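Ionotropic glutamate receptor bacterial homologue (Nostoc punctiforme, PDB 2PYY) binds L-glutamate in the cleft of its ligand-binding core, probably as the sensor of a bacterial ionotropic glutamate receptor. Local coordinates at residues K43-S48 against N60-G65; G89-V94 against G178-E183; V115-G120 against V155-P160. All coordinates share one frame; numbering follows the deposited sequence.

The three contacts differ in burial and in chemistry. Contact 1 is only partly buried. It joins the outer strand 42-47 to the chain leading into the other outer strand, 64-66, with strand 5-10 between them in the parallel sheet; it rests on a few apolar touches and a water. Contacts 2 and 3 both belong to the six-stranded mixed sheet. They meet directly, because strands 86-94 and 154-158 are neighbours there. Contact 2 is partly buried and joins neighbouring strands 86-94 and 175-190 by backbone bonds, a water and leucine-isoleucine packing. Contact 3 is fully buried and holds part of the glutamate site. The centres of contacts 1 and 2 are about 29 Å apart.

Contact 1 of 3, residues K43-S48 against N60-G65; sequences KLIEYS and NKVNLG
The ring of Tyr47 meets Val62 at its edge: the methyl CG1 of Val62 sits near the ring plane, with Tyr47 CE2 4.0 Å from Val62 CG1. The phenol oxygen comes closer still, Tyr47 OH lying 3.7 Å from Val62 CG1. Tyr47 and Val62 run alongside each other, pointing opposite ways. Glu52 and Ala56 of helix 50-58 also touch the Tyr47 side chain.

The same valine methyl serves a second partner. Ile45 CD1 lies 3.8 Å from Val62 CG1, so one branch of Val62 touches both strand residues. Val62 CG1 stands anti to its carbonyl carbon (chi1 -67°), which turns it toward the strand.

Lys61 adds a polar link on the solvent side. Its chain bends at chi3 and chi4 (61° and 62°), and Lys61 CE passes 4.0 Å from Tyr47 OH. One water joins the two ends: it lies 2.7 Å from Tyr47 OH and accepts a hydrogen bond from Lys61 NZ at 2.9 Å. The link between the segments is therefore apolar within and water-mediated outside.

Strand 43-47 pairs with strand 5-10, not with 60-65. Helix 50-58 ends in a Schellman motif with Asn60 as C-prime residue. The whole is a beta-alpha-beta crossover in a parallel sheet, as in the periplasmic binding protein fold.

Contact 2 of 3, residues G89-V94 against G178-E183; sequences GLQIMV and GSILRE
A chi1 of -165° swings Gln91 CG away from its own backbone N, and the extended chain beyond it carries the side-chain amide to Gly178 O and Ile180 CD1. In Ile180, CG1 is anti to the carbonyl carbon, and the bend at chi2 (-55°) turns CD1 to that amide. Gln91 NE2 gives a weak, bent hydrogen bond of 2.9 Å to Gly178 O. Ile180 CD1 comes within 3.4 Å of Gln91 NE2, and the two side chains meet obliquely.

Leu181 packs farther along the same segment. Its CD2 lies 3.6 Å from Ile92 CG1, and CD1 is almost as near to the same atom. The Leu181 side chain lies roughly perpendicular to that of Ile92.

The backbones run roughly antiparallel. Leu90 N donates to Arg182 O at 3.0 Å, and Leu181 N donates to Leu90 O at 2.8 Å. The second donor is tilted 31° from the carbonyl plane. Ile180 CA also makes a CA-H...O contact to Leu90 O. Gly89 faces Glu183 in a non-hydrogen-bonded pair, where a side chain on the glycine would run into Ile180 CG2 and Arg182 O. Farther along, a water accepts from Ile92 N and donates to Ser179 O at 2.6 Å.

Arg182 forms a salt bridge with Glu184 and packs on Glu209 of the second subunit. This is an irregular, corner-turning part of strand 175-190 beside strand 86-94: an amide and a water supplement direct strand pairing, while leucine and isoleucine close the apolar side.

Contact 3 of 3, residues V115-G120 against V155-P160; sequences VATTAG and VVFDAP. With GLU (glutamic acid), chain E.
Strands 115-118 and 155-158 run parallel, their directions 31° apart, with Ala116 paired to Val155 and a weak bond from Val156 N to Ala116 O. A firmer link comes from a side chain: Thr117 OG1 donates to Val156 O at 2.8 Å, approaching nearly along the C=O axis. The Thr117 hydroxyl points away from its own amide (chi1 -166°) and across to the neighbouring strand. Val115 CG1 presses on Val156 CG2 at 3.4 Å, a tight apolar touch.

Nearer the ligand, Thr118 OG1 donates to OE1 of the bound glutamate at 2.8 Å. The same hydroxyl lies 3.2 Å from Phe157 CE1, and the methyl CG2 of Thr118 also rests against the ring. The ligand's OE1 lies at the ring edge, in its plane. Asp158 OD1 lies 3.5 Å above one face, offset toward the rim. Asp158 OD2 accepts from the ligand's amino N at 2.6 Å and is also hydrogen-bonded to Tyr186 OH. Replacing Phe157 by alanine would probably remove the ring edge beside the ligand's side-chain carboxylate and the surface on which Thr118 CG2 rests, leaving a gap there.

Strand 114-118 lies between 154-158 and 133-137 in the mixed sheet. Helix 122-129 packs on Val115, Thr117 and Val156, while helix 140-148 meets Ala116, Thr118, Val155 and Phe157. Asp158 stands at the N-cap position of helix 159-166, but its carboxylate serves the ligand and Tyr186 and makes no capping bond.

Contact 1 of 3, residues K43-S48 against N60-G65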
loop_
_atom_site.group_PDB
_atom_site.type_symbol
_atom_site.label_atom_id
_atom_site.label_comp_id
_atom_site.label_asym_id
_atom_site.label_seq_id
_atom_site.Cartn_x
_atom_site.Cartn_y
_atom_site.Cartn_z
ATOM N N LYS B 43 -14.005 0.775 23.394
ATOM C CA LYS B 43 -13.931 -0.652 23.684
ATOM C C LYS B 43 -13.190 -1.314 22.524
ATOM O O LYS B 43 -13.616 -1.235 21.372
ATOM C CB LYS B 43 -15.329 -1.246 23.824
ATOM C CG LYS B 43 -15.323 -2.711 24.230
ATOM C CD LYS B 43 -16.716 -3.210 24.587
ATOM C CE LYS B 43 -16.665 -4.636 25.111
ATOM N NZ LYS B 43 -16.140 -5.577 24.086
ATOM N N LEU B 44 -12.078 -1.965 22.841
ATOM C CA LEU B 44 -11.251 -2.610 21.833
ATOM C C LEU B 44 -11.709 -4.014 21.447
ATOM O O LEU B 44 -11.889 -4.875 22.306
ATOM C CB LEU B 44 -9.800 -2.641 22.318
ATOM C CG LEU B 44 -9.216 -1.315 22.818
ATOM C CD1 LEU B 44 -7.719 -1.505 23.010
ATOM C CD2 LEU B 44 -9.486 -0.179 21.816
ATOM N N ILE B 45 -11.888 -4.222 20.145
ATOM C CA ILE B 45 -12.315 -5.505 19.604
ATOM C C ILE B 45 -11.191 -6.117 18.765
ATOM O O ILE B 45 -10.751 -5.523 17.778
ATOM C CB ILE B 45 -13.551 -5.334 18.716
ATOM C CG1 ILE B 45 -14.642 -4.591 19.498
ATOM C CG2 ILE B 45 -14.061 -6.710 18.266
ATOM C CD1 ILE B 45 -15.870 -4.266 18.652
ATOM N N GLU B 46 -10.733 -7.301 19.164
ATOM C CA GLU B 46 -9.639 -8.005 18.479
ATOM C C GLU B 46 -10.055 -8.700 17.191
ATOM O O GLU B 46 -11.108 -9.332 17.142
ATOM C CB GLU B 46 -9.017 -9.040 19.442
ATOM C CG GLU B 46 -7.867 -9.892 18.880
ATOM C CD GLU B 46 -7.215 -10.763 19.959
ATOM O OE1 GLU B 46 -6.298 -11.561 19.659
ATOM O OE2 GLU B 46 -7.611 -10.649 21.134
ATOM N N TYR B 47 -9.233 -8.553 16.154
ATOM C CA TYR B 47 -9.466 -9.223 14.875
ATOM C C TYR B 47 -8.192 -9.987 14.530
ATOM O O TYR B 47 -7.095 -9.613 14.952
ATOM C CB TYR B 47 -9.876 -8.223 13.798
ATOM C CG TYR B 47 -11.293 -7.739 14.032
ATOM C CD1 TYR B 47 -12.391 -8.549 13.695
ATOM C CD2 TYR B 47 -11.545 -6.505 14.655
ATOM C CE1 TYR B 47 -13.697 -8.152 13.965
ATOM C CE2 TYR B 47 -12.854 -6.096 14.933
ATOM C CZ TYR B 47 -13.920 -6.925 14.584
ATOM O OH TYR B 47 -15.207 -6.519 14.833
ATOM N N SER B 48 -8.345 -11.053 13.763
ATOM C CA SER B 48 -7.236 -11.937 13.446
ATOM C C SER B 48 -6.306 -11.569 12.290
ATOM O O SER B 48 -5.230 -12.155 12.150
ATOM C CB SER B 48 -7.798 -13.338 13.204
ATOM O OG SER B 48 -6.763 -14.304 13.147
ATOM N N ASN B 60 -19.598 -1.709 8.997
ATOM C CA ASN B 60 -20.008 -0.896 10.140
ATOM C C ASN B 60 -20.135 -1.670 11.462
ATOM O O ASN B 60 -21.081 -1.449 12.225
ATOM C CB ASN B 60 -21.337 -0.180 9.832
ATOM C CG ASN B 60 -21.219 0.821 8.673
ATOM O OD1 ASN B 60 -22.174 1.550 8.353
ATOM N ND2 ASN B 60 -20.043 0.864 8.042
ATOM N N LYS B 61 -19.189 -2.569 11.737
ATOM C CA LYS B 61 -19.201 -3.341 12.981
ATOM C C LYS B 61 -18.326 -2.652 14.026
ATOM O O LYS B 61 -18.370 -2.988 15.207
ATOM C CB LYS B 61 -18.689 -4.766 12.744
ATOM C CG LYS B 61 -19.692 -5.716 12.109
ATOM C CD LYS B 61 -19.005 -6.946 11.517
ATOM C CE LYS B 61 -18.271 -7.768 12.565
ATOM N NZ LYS B 61 -19.206 -8.312 13.594
ATOM N N VAL B 62 -17.505 -1.705 13.579
ATOM C CA VAL B 62 -16.642 -0.938 14.476
ATOM C C VAL B 62 -16.558 0.475 13.926
ATOM O O VAL B 62 -16.871 0.707 12.755
ATOM C CB VAL B 62 -15.195 -1.499 14.557
ATOM C CG1 VAL B 62 -15.196 -2.853 15.221
ATOM C CG2 VAL B 62 -14.584 -1.570 13.166
ATOM N N ASN B 63 -16.112 1.415 14.750
ATOM C CA ASN B 63 -16.029 2.800 14.311
ATOM C C ASN B 63 -14.701 3.191 13.685
ATOM O O ASN B 63 -14.622 4.181 12.960
ATOM C CB ASN B 63 -16.345 3.717 15.490
ATOM C CG ASN B 63 -17.704 3.423 16.097
ATOM O OD1 ASN B 63 -18.749 3.722 15.497
ATOM N ND2 ASN B 63 -17.703 2.817 17.280
ATOM N N LEU B 64 -13.664 2.407 13.958
ATOM C CA LEU B 64 -12.333 2.685 13.427
ATOM C C LEU B 64 -11.424 1.546 13.882
ATOM O O LEU B 64 -11.832 0.695 14.661
ATOM C CB LEU B 64 -11.814 4.012 13.985
ATOM C CG LEU B 64 -11.627 3.906 15.500
ATOM C CD1 LEU B 64 -10.181 3.573 15.794
ATOM C CD2 LEU B 64 -12.023 5.192 16.173
ATOM N N GLY B 65 -10.187 1.536 13.402
ATOM C CA GLY B 65 -9.271 0.477 13.780
ATOM C C GLY B 65 -7.843 0.981 13.843
ATOM O O GLY B 65 -7.476 1.914 13.134
HETATM O O HOH W 1 -16.771 -8.750 15.100
#

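Contact 2 of 3, residues G89-V94 against G178-E183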
loop_
_atom_site.group_PDB
_atom_site.type_symbol
_atom_site.label_atom_id
_atom_site.label_comp_id
_atom_site.label_asym_id
_atom_site.label_seq_id
_atom_site.Cartn_x
_atom_site.Cartn_y
_atom_site.Cartn_z
ATOM N N GLY B 89 7.992 0.064 7.122
ATOM C CA GLY B 89 8.258 -0.445 5.791
ATOM C C GLY B 89 8.561 -1.928 5.782
ATOM O O GLY B 89 8.779 -2.534 6.831
ATOM N N LEU B 90 8.589 -2.521 4.595
ATOM C CA LEU B 90 8.871 -3.945 4.472
ATOM C C LEU B 90 10.365 -4.197 4.471
ATOM O O LEU B 90 11.141 -3.388 3.958
ATOM C CB LEU B 90 8.267 -4.486 3.181
ATOM C CG LEU B 90 6.790 -4.165 2.953
ATOM C CD1 LEU B 90 6.360 -4.677 1.586
ATOM C CD2 LEU B 90 5.955 -4.783 4.059
ATOM N N GLN B 91 10.768 -5.321 5.046
ATOM C CA GLN B 91 12.173 -5.679 5.086
ATOM C C GLN B 91 12.305 -7.193 5.012
ATOM O O GLN B 91 11.352 -7.921 5.288
ATOM C CB GLN B 91 12.815 -5.146 6.366
ATOM C CG GLN B 91 14.335 -5.152 6.347
ATOM C CD GLN B 91 14.919 -4.039 7.192
ATOM O OE1 GLN B 91 14.517 -3.847 8.340
ATOM N NE2 GLN B 91 15.876 -3.296 6.629
ATOM N N ILE B 92 13.492 -7.658 4.639
ATOM C CA ILE B 92 13.751 -9.082 4.505
ATOM C C ILE B 92 14.411 -9.674 5.752
ATOM O O ILE B 92 15.220 -9.016 6.411
ATOM C CB ILE B 92 14.665 -9.364 3.279
ATOM C CG1 ILE B 92 14.085 -8.709 2.021
ATOM C CG2 ILE B 92 14.796 -10.856 3.065
ATOM C CD1 ILE B 92 14.973 -8.826 0.788
ATOM N N MET B 93 14.046 -10.916 6.069
ATOM C CA MET B 93 14.600 -11.647 7.206
ATOM C C MET B 93 14.828 -13.102 6.794
ATOM O O MET B 93 13.928 -13.747 6.255
ATOM C CB MET B 93 13.646 -11.604 8.405
ATOM C CG MET B 93 14.130 -12.415 9.600
ATOM S SD MET B 93 13.091 -12.271 11.083
ATOM C CE MET B 93 11.733 -13.454 10.670
ATOM N N VAL B 94 16.036 -13.611 7.034
ATOM C CA VAL B 94 16.369 -14.992 6.685
ATOM C C VAL B 94 17.006 -15.691 7.878
ATOM O O VAL B 94 17.318 -15.049 8.878
ATOM C CB VAL B 94 17.353 -15.055 5.489
ATOM C CG1 VAL B 94 16.722 -14.432 4.243
ATOM C CG2 VAL B 94 18.641 -14.338 5.836
ATOM N N GLY B 178 19.441 -6.452 4.129
ATOM C CA GLY B 178 19.075 -5.433 3.165
ATOM C C GLY B 178 18.374 -4.237 3.767
ATOM O O GLY B 178 18.114 -4.186 4.969
ATOM N N SER B 179 18.076 -3.262 2.920
ATOM C CA SER B 179 17.389 -2.051 3.349
ATOM C C SER B 179 15.886 -2.247 3.206
ATOM O O SER B 179 15.423 -3.324 2.825
ATOM C CB SER B 179 17.850 -0.869 2.499
ATOM O OG SER B 179 17.886 -1.202 1.118
ATOM N N ILE B 180 15.121 -1.208 3.512
ATOM C CA ILE B 180 13.673 -1.292 3.402
ATOM C C ILE B 180 13.299 -1.452 1.932
ATOM O O ILE B 180 13.728 -0.667 1.089
ATOM C CB ILE B 180 12.999 -0.022 3.963
ATOM C CG1 ILE B 180 13.604 0.325 5.330
ATOM C CG2 ILE B 180 11.500 -0.241 4.081
ATOM C CD1 ILE B 180 13.537 -0.798 6.344
ATOM N N LEU B 181 12.503 -2.475 1.638
ATOM C CA LEU B 181 12.062 -2.775 0.278
ATOM C C LEU B 181 11.086 -1.719 -0.219
ATOM O O LEU B 181 11.107 -1.333 -1.387
ATOM C CB LEU B 181 11.387 -4.145 0.250
ATOM C CG LEU B 181 12.113 -5.253 1.013
ATOM C CD1 LEU B 181 11.263 -6.516 1.028
ATOM C CD2 LEU B 181 13.455 -5.520 0.369
ATOM N N ARG B 182 10.215 -1.270 0.676
ATOM C CA ARG B 182 9.230 -0.252 0.354
ATOM C C ARG B 182 8.812 0.422 1.662
ATOM O O ARG B 182 8.576 -0.246 2.675
ATOM C CB ARG B 182 7.997 -0.864 -0.339
ATOM C CG ARG B 182 6.988 0.194 -0.820
ATOM C CD ARG B 182 5.884 -0.332 -1.756
ATOM N NE ARG B 182 4.842 -1.110 -1.073
ATOM C CZ ARG B 182 3.690 -1.497 -1.631
ATOM N NH1 ARG B 182 3.414 -1.183 -2.890
ATOM N NH2 ARG B 182 2.813 -2.210 -0.929
ATOM N N GLU B 183 8.738 1.747 1.636
ATOM C CA GLU B 183 8.346 2.509 2.810
ATOM C C GLU B 183 6.846 2.673 2.904
ATOM O O GLU B 183 6.189 3.064 1.938
ATOM C CB GLU B 183 8.987 3.891 2.791
ATOM C CG GLU B 183 10.464 3.890 3.114
ATOM C CD GLU B 183 11.072 5.277 3.074
ATOM O OE1 GLU B 183 12.224 5.424 3.541
ATOM O OE2 GLU B 183 10.404 6.217 2.572
HETATM O O HOH W 2 15.501 -5.949 3.037
#

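Contact 3 of 3, residues V115-G120 against V155-P160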
loop_
_atom_site.group_PDB
_atom_site.type_symbol
_atom_site.label_atom_id
_atom_site.label_comp_id
_atom_site.label_asym_id
_atom_site.label_seq_id
_atom_site.Cartn_x
_atom_site.Cartn_y
_atom_site.Cartn_z
ATOM N N VAL B 115 8.907 -16.941 -0.027
ATOM C CA VAL B 115 8.903 -16.018 1.105
ATOM C C VAL B 115 7.610 -16.082 1.917
ATOM O O VAL B 115 6.526 -15.944 1.366
ATOM C CB VAL B 115 9.108 -14.581 0.613
ATOM C CG1 VAL B 115 9.092 -13.622 1.791
ATOM C CG2 VAL B 115 10.420 -14.487 -0.149
ATOM N N ALA B 116 7.733 -16.287 3.225
ATOM C CA ALA B 116 6.573 -16.366 4.105
ATOM C C ALA B 116 6.203 -15.013 4.697
ATOM O O ALA B 116 7.066 -14.175 4.963
ATOM C CB ALA B 116 6.838 -17.352 5.222
ATOM N N THR B 117 4.905 -14.806 4.888
ATOM C CA THR B 117 4.390 -13.577 5.469
ATOM C C THR B 117 2.922 -13.819 5.825
ATOM O O THR B 117 2.375 -14.895 5.552
ATOM C CB THR B 117 4.529 -12.379 4.484
ATOM O OG1 THR B 117 4.320 -11.152 5.195
ATOM C CG2 THR B 117 3.516 -12.482 3.352
ATOM N N THR B 118 2.286 -12.830 6.439
ATOM C CA THR B 118 0.886 -12.978 6.822
ATOM C C THR B 118 -0.055 -12.802 5.636
ATOM O O THR B 118 0.198 -12.007 4.735
ATOM C CB THR B 118 0.477 -11.974 7.936
ATOM O OG1 THR B 118 0.679 -10.637 7.481
ATOM C CG2 THR B 118 1.301 -12.204 9.194
ATOM N N ALA B 119 -1.143 -13.568 5.640
ATOM C CA ALA B 119 -2.136 -13.489 4.584
ATOM C C ALA B 119 -2.820 -12.123 4.703
ATOM O O ALA B 119 -3.103 -11.667 5.813
ATOM C CB ALA B 119 -3.172 -14.626 4.744
ATOM N N GLY B 120 -3.073 -11.483 3.562
ATOM C CA GLY B 120 -3.737 -10.188 3.543
ATOM C C GLY B 120 -2.879 -9.000 3.949
ATOM O O GLY B 120 -3.406 -7.926 4.237
ATOM N N VAL B 155 11.560 -14.417 4.996
ATOM C CA VAL B 155 10.329 -13.791 5.455
ATOM C C VAL B 155 10.407 -12.298 5.134
ATOM O O VAL B 155 11.446 -11.668 5.321
ATOM C CB VAL B 155 10.149 -13.943 6.981
ATOM C CG1 VAL B 155 8.958 -13.125 7.449
ATOM C CG2 VAL B 155 9.975 -15.392 7.355
ATOM N N VAL B 156 9.314 -11.741 4.632
ATOM C CA VAL B 156 9.244 -10.317 4.332
ATOM C C VAL B 156 8.054 -9.782 5.119
ATOM O O VAL B 156 6.927 -10.240 4.951
ATOM C CB VAL B 156 9.015 -10.044 2.831
ATOM C CG1 VAL B 156 8.738 -8.566 2.612
ATOM C CG2 VAL B 156 10.246 -10.463 2.033
ATOM N N PHE B 157 8.311 -8.806 5.981
ATOM C CA PHE B 157 7.259 -8.249 6.803
ATOM C C PHE B 157 7.667 -6.860 7.286
ATOM O O PHE B 157 8.734 -6.349 6.927
ATOM C CB PHE B 157 7.011 -9.212 7.969
ATOM C CG PHE B 157 5.649 -9.102 8.577
ATOM C CD1 PHE B 157 4.522 -9.002 7.782
ATOM C CD2 PHE B 157 5.493 -9.128 9.961
ATOM C CE1 PHE B 157 3.238 -8.930 8.360
ATOM C CE2 PHE B 157 4.222 -9.058 10.551
ATOM C CZ PHE B 157 3.094 -8.959 9.752
ATOM N N ASP B 158 6.814 -6.243 8.088
ATOM C CA ASP B 158 7.090 -4.902 8.607
ATOM C C ASP B 158 8.382 -4.879 9.442
ATOM O O ASP B 158 8.531 -5.637 10.406
ATOM C CB ASP B 158 5.880 -4.440 9.420
ATOM C CG ASP B 158 4.610 -4.426 8.588
ATOM O OD1 ASP B 158 4.248 -5.482 8.043
ATOM O OD2 ASP B 158 3.979 -3.372 8.471
ATOM N N ALA B 159 9.314 -4.009 9.056
ATOM C CA ALA B 159 10.614 -3.902 9.733
ATOM C C ALA B 159 10.560 -3.827 11.262
ATOM O O ALA B 159 11.279 -4.557 11.953
ATOM C CB ALA B 159 11.404 -2.704 9.174
ATOM N N PRO B 160 9.715 -2.932 11.805
ATOM C CA PRO B 160 9.562 -2.757 13.257
ATOM C C PRO B 160 9.164 -4.061 13.939
ATOM O O PRO B 160 9.651 -4.386 15.014
ATOM C CB PRO B 160 8.454 -1.716 13.366
ATOM C CG PRO B 160 8.591 -0.924 12.095
ATOM C CD PRO B 160 8.889 -1.965 11.058
HETATM N N GLU E . 1.407 -3.276 8.047
HETATM C CA GLU E . 0.792 -4.527 7.513
HETATM C C GLU E . -0.472 -4.187 6.729
HETATM O O GLU E . -1.075 -3.134 7.025
HETATM C CB GLU E . 0.434 -5.471 8.662
HETATM C CG GLU E . -0.089 -6.830 8.210
HETATM C CD GLU E . -0.582 -7.691 9.367
HETATM O OE1 GLU E . -0.832 -8.894 9.149
HETATM O OE2 GLU E . -0.724 -7.159 10.489
HETATM O OXT GLU E . -0.849 -4.973 5.835
#